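Local coordinates for peptide ABC transporter, peptide-binding protein (Thermus thermophilus, PDB 2D5W) that binds oligopeptides, here a pentapeptide, and probably delivers them to an ABC transporter for uptake, at residues R97-T100 with T101-A105; G163-W166 with E167-A171; L530-R533 with A534-I537. One frame throughout, in Å; residues are numbered along the deposited sequence.

Interaction 1: R97-T100 with T101-A105; sequences RPIT and TEDVA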
# COMPACT_ATOMS: atom_id res chain seq x y z
N ARG A 97 15.94 -0.78 -25.75
CA ARG A 97 15.12 0.28 -26.34
C ARG A 97 15.10 1.51 -25.44
O ARG A 97 15.16 1.40 -24.21
CB ARG A 97 13.69 -0.22 -26.58
CG ARG A 97 13.61 -1.44 -27.50
CD ARG A 97 14.12 -1.12 -28.90
NE ARG A 97 13.19 -0.29 -29.65
CZ ARG A 97 12.01 -0.71 -30.09
NH1 ARG A 97 11.21 0.11 -30.77
NH2 ARG A 97 11.62 -1.96 -29.86
N PRO A 98 15.01 2.71 -26.04
CA PRO A 98 14.99 3.93 -25.23
C PRO A 98 13.68 4.15 -24.48
O PRO A 98 12.62 3.73 -24.93
CB PRO A 98 15.23 5.02 -26.27
CG PRO A 98 14.51 4.48 -27.47
CD PRO A 98 14.95 3.02 -27.48
N ILE A 99 13.78 4.80 -23.33
CA ILE A 99 12.59 5.16 -22.57
C ILE A 99 12.28 6.56 -23.09
O ILE A 99 13.12 7.46 -23.02
CB ILE A 99 12.87 5.18 -21.05
CG1 ILE A 99 13.08 3.74 -20.56
CG2 ILE A 99 11.71 5.85 -20.33
CD1 ILE A 99 13.50 3.63 -19.10
N THR A 100 11.08 6.74 -23.64
CA THR A 100 10.70 8.02 -24.23
C THR A 100 9.33 8.49 -23.78
O THR A 100 8.64 7.80 -23.03
CB THR A 100 10.65 7.91 -25.77
OG1 THR A 100 9.48 7.17 -26.14
CG2 THR A 100 11.89 7.20 -26.31
N THR A 101 8.93 9.65 -24.27
CA THR A 101 7.63 10.19 -23.92
C THR A 101 6.50 9.36 -24.53
O THR A 101 5.34 9.56 -24.18
CB THR A 101 7.51 11.68 -24.34
OG1 THR A 101 7.89 11.83 -25.71
CG2 THR A 101 8.41 12.55 -23.46
N GLU A 102 6.82 8.44 -25.44
CA GLU A 102 5.77 7.59 -25.99
C GLU A 102 5.34 6.63 -24.87
O GLU A 102 4.18 6.22 -24.81
CB GLU A 102 6.26 6.81 -27.21
CG GLU A 102 6.66 7.72 -28.36
CD GLU A 102 6.78 7.00 -29.69
OE1 GLU A 102 7.51 7.51 -30.56
OE2 GLU A 102 6.13 5.95 -29.87
N ASP A 103 6.28 6.29 -24.00
CA ASP A 103 6.00 5.41 -22.86
C ASP A 103 5.13 6.16 -21.85
O ASP A 103 4.33 5.55 -21.14
CB ASP A 103 7.31 4.96 -22.22
CG ASP A 103 8.14 4.08 -23.14
OD1 ASP A 103 9.38 4.24 -23.17
OD2 ASP A 103 7.54 3.22 -23.82
N VAL A 104 5.30 7.48 -21.79
CA VAL A 104 4.51 8.32 -20.89
C VAL A 104 3.09 8.46 -21.45
O VAL A 104 2.11 8.31 -20.73
CB VAL A 104 5.14 9.72 -20.74
CG1 VAL A 104 4.26 10.60 -19.87
CG2 VAL A 104 6.53 9.61 -20.13
N ALA A 105 2.98 8.75 -22.75
CA ALA A 105 1.68 8.89 -23.37
C ALA A 105 0.88 7.60 -23.23
O ALA A 105 -0.33 7.63 -22.98
CB ALA A 105 1.84 9.25 -24.84

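Interaction 2: G163-W166 with E167-A171; sequences GPEW and ERVKA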
# COMPACT_ATOMS: atom_id res chain seq x y z
N GLY A 163 1.87 -1.92 -26.03
CA GLY A 163 1.04 -1.14 -26.94
C GLY A 163 0.21 -1.90 -27.95
O GLY A 163 -0.98 -1.64 -28.09
N PRO A 164 0.82 -2.84 -28.69
CA PRO A 164 0.04 -3.60 -29.68
C PRO A 164 -1.19 -4.29 -29.08
O PRO A 164 -2.29 -4.21 -29.63
CB PRO A 164 1.07 -4.60 -30.22
CG PRO A 164 2.35 -3.81 -30.15
CD PRO A 164 2.25 -3.17 -28.78
N GLU A 165 -1.01 -4.96 -27.95
CA GLU A 165 -2.14 -5.62 -27.31
C GLU A 165 -3.15 -4.59 -26.82
O GLU A 165 -4.36 -4.80 -26.93
CB GLU A 165 -1.68 -6.49 -26.14
CG GLU A 165 -2.82 -7.17 -25.40
CD GLU A 165 -3.53 -8.23 -26.22
OE1 GLU A 165 -4.62 -8.67 -25.81
OE2 GLU A 165 -2.99 -8.63 -27.28
N TRP A 166 -2.66 -3.47 -26.29
CA TRP A 166 -3.55 -2.42 -25.80
C TRP A 166 -4.47 -1.93 -26.92
O TRP A 166 -5.65 -1.68 -26.69
CB TRP A 166 -2.73 -1.25 -25.24
CG TRP A 166 -3.58 -0.06 -24.87
CD1 TRP A 166 -3.52 1.18 -25.42
CD2 TRP A 166 -4.63 -0.02 -23.89
NE1 TRP A 166 -4.47 2.00 -24.85
CE2 TRP A 166 -5.16 1.29 -23.91
CE3 TRP A 166 -5.17 -0.96 -23.00
CZ2 TRP A 166 -6.22 1.68 -23.07
CZ3 TRP A 166 -6.22 -0.57 -22.17
CH2 TRP A 166 -6.73 0.75 -22.21
N GLU A 167 -3.93 -1.79 -28.13
CA GLU A 167 -4.75 -1.32 -29.25
C GLU A 167 -5.88 -2.31 -29.50
O GLU A 167 -7.01 -1.90 -29.81
CB GLU A 167 -3.89 -1.17 -30.51
CG GLU A 167 -2.88 -0.04 -30.43
CD GLU A 167 -3.52 1.30 -30.13
OE1 GLU A 167 -4.50 1.67 -30.81
OE2 GLU A 167 -3.04 2.00 -29.21
N ARG A 168 -5.60 -3.60 -29.36
CA ARG A 168 -6.62 -4.61 -29.56
C ARG A 168 -7.66 -4.53 -28.44
O ARG A 168 -8.86 -4.67 -28.68
CB ARG A 168 -6.00 -6.01 -29.60
CG ARG A 168 -5.18 -6.28 -30.86
CD ARG A 168 -4.78 -7.74 -30.96
NE ARG A 168 -3.67 -8.09 -30.08
CZ ARG A 168 -2.40 -7.79 -30.34
NH1 ARG A 168 -2.07 -7.15 -31.45
NH2 ARG A 168 -1.45 -8.14 -29.48
N VAL A 169 -7.18 -4.30 -27.22
CA VAL A 169 -8.07 -4.18 -26.07
C VAL A 169 -8.99 -2.98 -26.24
O VAL A 169 -10.19 -3.07 -25.99
CB VAL A 169 -7.25 -4.05 -24.76
CG1 VAL A 169 -8.18 -3.76 -23.58
CG2 VAL A 169 -6.48 -5.34 -24.51
N LYS A 170 -8.43 -1.85 -26.67
CA LYS A 170 -9.23 -0.64 -26.88
C LYS A 170 -10.32 -0.89 -27.91
O LYS A 170 -11.46 -0.46 -27.73
CB LYS A 170 -8.36 0.52 -27.36
CG LYS A 170 -7.48 1.13 -26.30
CD LYS A 170 -6.91 2.47 -26.76
CE LYS A 170 -6.05 2.31 -28.01
NZ LYS A 170 -5.53 3.63 -28.47
N ALA A 171 -9.97 -1.58 -28.99
CA ALA A 171 -10.94 -1.87 -30.04
C ALA A 171 -12.09 -2.69 -29.48
O ALA A 171 -13.25 -2.45 -29.80
CB ALA A 171 -10.26 -2.62 -31.19

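Interaction 3: L530-R533 with A534-I537; sequences LFWR and AQEI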
# COMPACT_ATOMS: atom_id res chain seq x y z
N LEU A 530 -8.32 21.28 8.91
CA LEU A 530 -9.38 20.57 8.20
C LEU A 530 -9.27 19.07 8.39
O LEU A 530 -10.27 18.39 8.64
CB LEU A 530 -9.34 20.94 6.72
CG LEU A 530 -9.69 22.40 6.43
CD1 LEU A 530 -9.34 22.76 5.00
CD2 LEU A 530 -11.16 22.64 6.71
N PHE A 531 -8.06 18.53 8.29
CA PHE A 531 -7.86 17.10 8.48
C PHE A 531 -8.17 16.69 9.92
O PHE A 531 -8.62 15.57 10.17
CB PHE A 531 -6.43 16.71 8.11
CG PHE A 531 -6.27 16.23 6.70
CD1 PHE A 531 -6.67 14.95 6.33
CD2 PHE A 531 -5.73 17.07 5.72
CE1 PHE A 531 -6.53 14.50 5.02
CE2 PHE A 531 -5.58 16.63 4.41
CZ PHE A 531 -5.99 15.34 4.05
N TRP A 532 -7.92 17.59 10.87
CA TRP A 532 -8.21 17.28 12.27
C TRP A 532 -9.71 17.16 12.47
O TRP A 532 -10.18 16.27 13.18
CB TRP A 532 -7.62 18.35 13.19
CG TRP A 532 -6.19 18.07 13.55
CD1 TRP A 532 -5.26 17.41 12.80
CD2 TRP A 532 -5.52 18.44 14.77
NE1 TRP A 532 -4.06 17.34 13.47
CE2 TRP A 532 -4.20 17.96 14.68
CE3 TRP A 532 -5.92 19.12 15.93
CZ2 TRP A 532 -3.26 18.15 15.71
CZ3 TRP A 532 -4.99 19.30 16.95
CH2 TRP A 532 -3.68 18.81 16.83
N ARG A 533 -10.47 18.04 11.84
CA ARG A 533 -11.92 17.99 11.96
C ARG A 533 -12.43 16.71 11.30
O ARG A 533 -13.34 16.06 11.81
CB ARG A 533 -12.56 19.22 11.30
CG ARG A 533 -11.88 20.54 11.68
CD ARG A 533 -11.51 20.57 13.16
NE ARG A 533 -10.41 21.50 13.43
CZ ARG A 533 -9.75 21.56 14.58
NH1 ARG A 533 -8.77 22.43 14.74
NH2 ARG A 533 -10.08 20.74 15.58
N ALA A 534 -11.83 16.34 10.16
CA ALA A 534 -12.23 15.12 9.47
C ALA A 534 -11.97 13.90 10.36
O ALA A 534 -12.78 12.97 10.40
CB ALA A 534 -11.47 14.99 8.16
N GLN A 535 -10.85 13.90 11.07
CA GLN A 535 -10.52 12.78 11.94
C GLN A 535 -11.47 12.69 13.14
O GLN A 535 -11.75 11.59 13.62
CB GLN A 535 -9.06 12.89 12.42
CG GLN A 535 -8.05 12.61 11.30
CD GLN A 535 -6.62 12.90 11.72
OE1 GLN A 535 -5.98 12.10 12.40
NE2 GLN A 535 -6.12 14.06 11.30
N GLU A 536 -11.97 13.83 13.60
CA GLU A 536 -12.91 13.83 14.72
C GLU A 536 -14.19 13.11 14.29
O GLU A 536 -14.74 12.29 15.03
CB GLU A 536 -13.24 15.27 15.15
CG GLU A 536 -12.12 16.00 15.87
CD GLU A 536 -12.03 15.64 17.35
OE1 GLU A 536 -11.12 16.16 18.03
OE2 GLU A 536 -12.87 14.85 17.84
N ILE A 537 -14.67 13.43 13.09
CA ILE A 537 -15.88 12.80 12.56
C ILE A 537 -15.62 11.31 12.35
O ILE A 537 -16.44 10.47 12.71
CB ILE A 537 -16.29 13.45 11.22
CG1 ILE A 537 -16.75 14.89 11.47
CG2 ILE A 537 -17.39 12.63 10.56
CD1 ILE A 537 -16.96 15.69 10.20

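Interaction 1: R97-T100 with T101-A105
D103 OD1 is gripped by two N-H groups, the backbone T100 N and the indole NE1 of W93. The bond from T100 N to D103 OD1 is 3.1 Å long and fairly straight, 163° at the hydrogen. It reaches the oxygen from above the carboxylate plane, 37° out of it. D103 can make it because CG lies beside its own backbone N and anti to the carbonyl carbon (chi1 -66°), which carries the carboxylate back to the residues before the helix. T100 is the N-cap of that helix. Its hydroxyl accepts from the backbone of the first turn: E102 N lies 3.0 Å from T100 OG1. E102 CB packs against the same hydroxyl, 3.4 Å from T100 OG1. With D103 OD1 taking T100 N in return, T100 and D103 form a capping box. A backbone bond from D103 N to T100 O, 3.0 Å, closes the first turn. The I99 and D103 side chains cross at about a right angle, with I99 CG2 4.0 Å from D103 OD1. The other carboxylate oxygen, D103 OD2, accepts from K159 N, so the cap also holds the start of helix 159-173. E102 adds a salt bridge to the side chain of K159, and T101 OG1 bonds to D133 O. The chemistry is that of a helix N-terminus. The first-turn N-H of E102 is satisfied by a side-chain oxygen, and the buried D103 carboxylate is held on both oxygens by N-H donors. That donor set probably stabilises its negative charge.

Interaction 2: G163-W166 with E167-A171
W166 sets CG anti to its backbone N (chi1 173°), while K170 keeps CG beside its own N and bends its chain at chi3. These turns lay the lysine chain across one face of the indole. K170 CG sits 3.6 Å from the centroid of the five-membered ring, 27° off its normal, a CH-pi contact. Further out, K170 CD comes within 3.1 Å of W166 NE1. V169 meets the six-membered ring obliquely, its CG1 4.0 Å from W166 CZ3. E109 of helix 101-112 takes both polar ends: its OE2 accepts from W166 NE1 and forms a salt bridge with K170 NZ. K170 NZ also bridges to E167 OE2 at 3.1 Å, on the syn side of that carboxylate. With an alanine here in place of W166, K170 would probably lose the surface its chain lies on, and E109 would lose its indole N-H partner. E165 and R168 make a second pair, their side chains crossing at about a right angle. R168 comes side-on with two nitrogens to a single oxygen, NH2 at 2.7 Å and NE at 2.9 Å from E165 OE2. The carboxylate and guanidinium planes stand 64° apart. The helix is kinked here, where the N of P164 and of E165 make no bond to the turn before; the proline has no N-H to give. The i to i+3 and i to i+4 spacings are those of an alpha-helix. It is amphipathic: W166 and V169 pack on helices 101-112 and 182-194, while E167 and R168 are exposed.

Interaction 3: L530-R533 with A534-I537
Q535 folds back along the alpha-helix 524-541 to F531, one turn earlier. Its CB lies 3.5 Å from F531 O. Its CG sits beside the backbone N, anti to the carbonyl carbon (chi1 -71°), and is closer still, 3.2 Å from F531 O. The chain is extended beyond CG and ends in an amide whose NE2 donates to F531 O at 3.1 Å. That oxygen lies near the plane of the Q535 amide. F531 O also accepts the ordinary helix bond from Q535 N, 2.9 Å away. The two donors come from opposite faces of the F531 carbonyl, and NE2 stands well above it, 72° out of its plane. One residue thus doubles the grip on one backbone oxygen. The same NE2 also touches W532 CD1 at 3.8 Å. The indole and the amide stand nearly perpendicular, with planes 87° apart. Beyond the helix, Q535 NE2 donates to L362 O, while Q535 OE1 is held by T354 OG1 and N364 N. The buried amide is therefore bonded at both ends, which should fix its rotation. W532 O takes a bond from N364 ND2 as well, so the loop around N364 is pinned to this side of the helix. L530 and F531 pack instead on helix 509-518. The next residue, E536, bends at chi2, and its CG lies 3.3 Å from W532 O. Nearby, the guanidinium of R533 folds back over its neighbour, with W532 CB 4.0 Å above the centre of its plane.

Overall arrangement
All three contacts are local turns, so none closes a long loop, and they follow in series without nesting or crossing. From the N terminus, interaction 1 marks the passage from the loop after strand 78-86 into helix 101-112. Interaction 2 lies on helix 159-173, which begins beside that cap at K159. Their centres are about 17 Å apart and their nearest atoms about 7 Å. They do not touch, but helix 101-112 joins them, with its start in interaction 1 and E109 at interaction 2. Interaction 3 comes much later, on helix 524-541, its centre about 41 and 44 Å from the others. Its side chains join that helix to helix 509-518 and to the loop between helices 337-345 and 374-383.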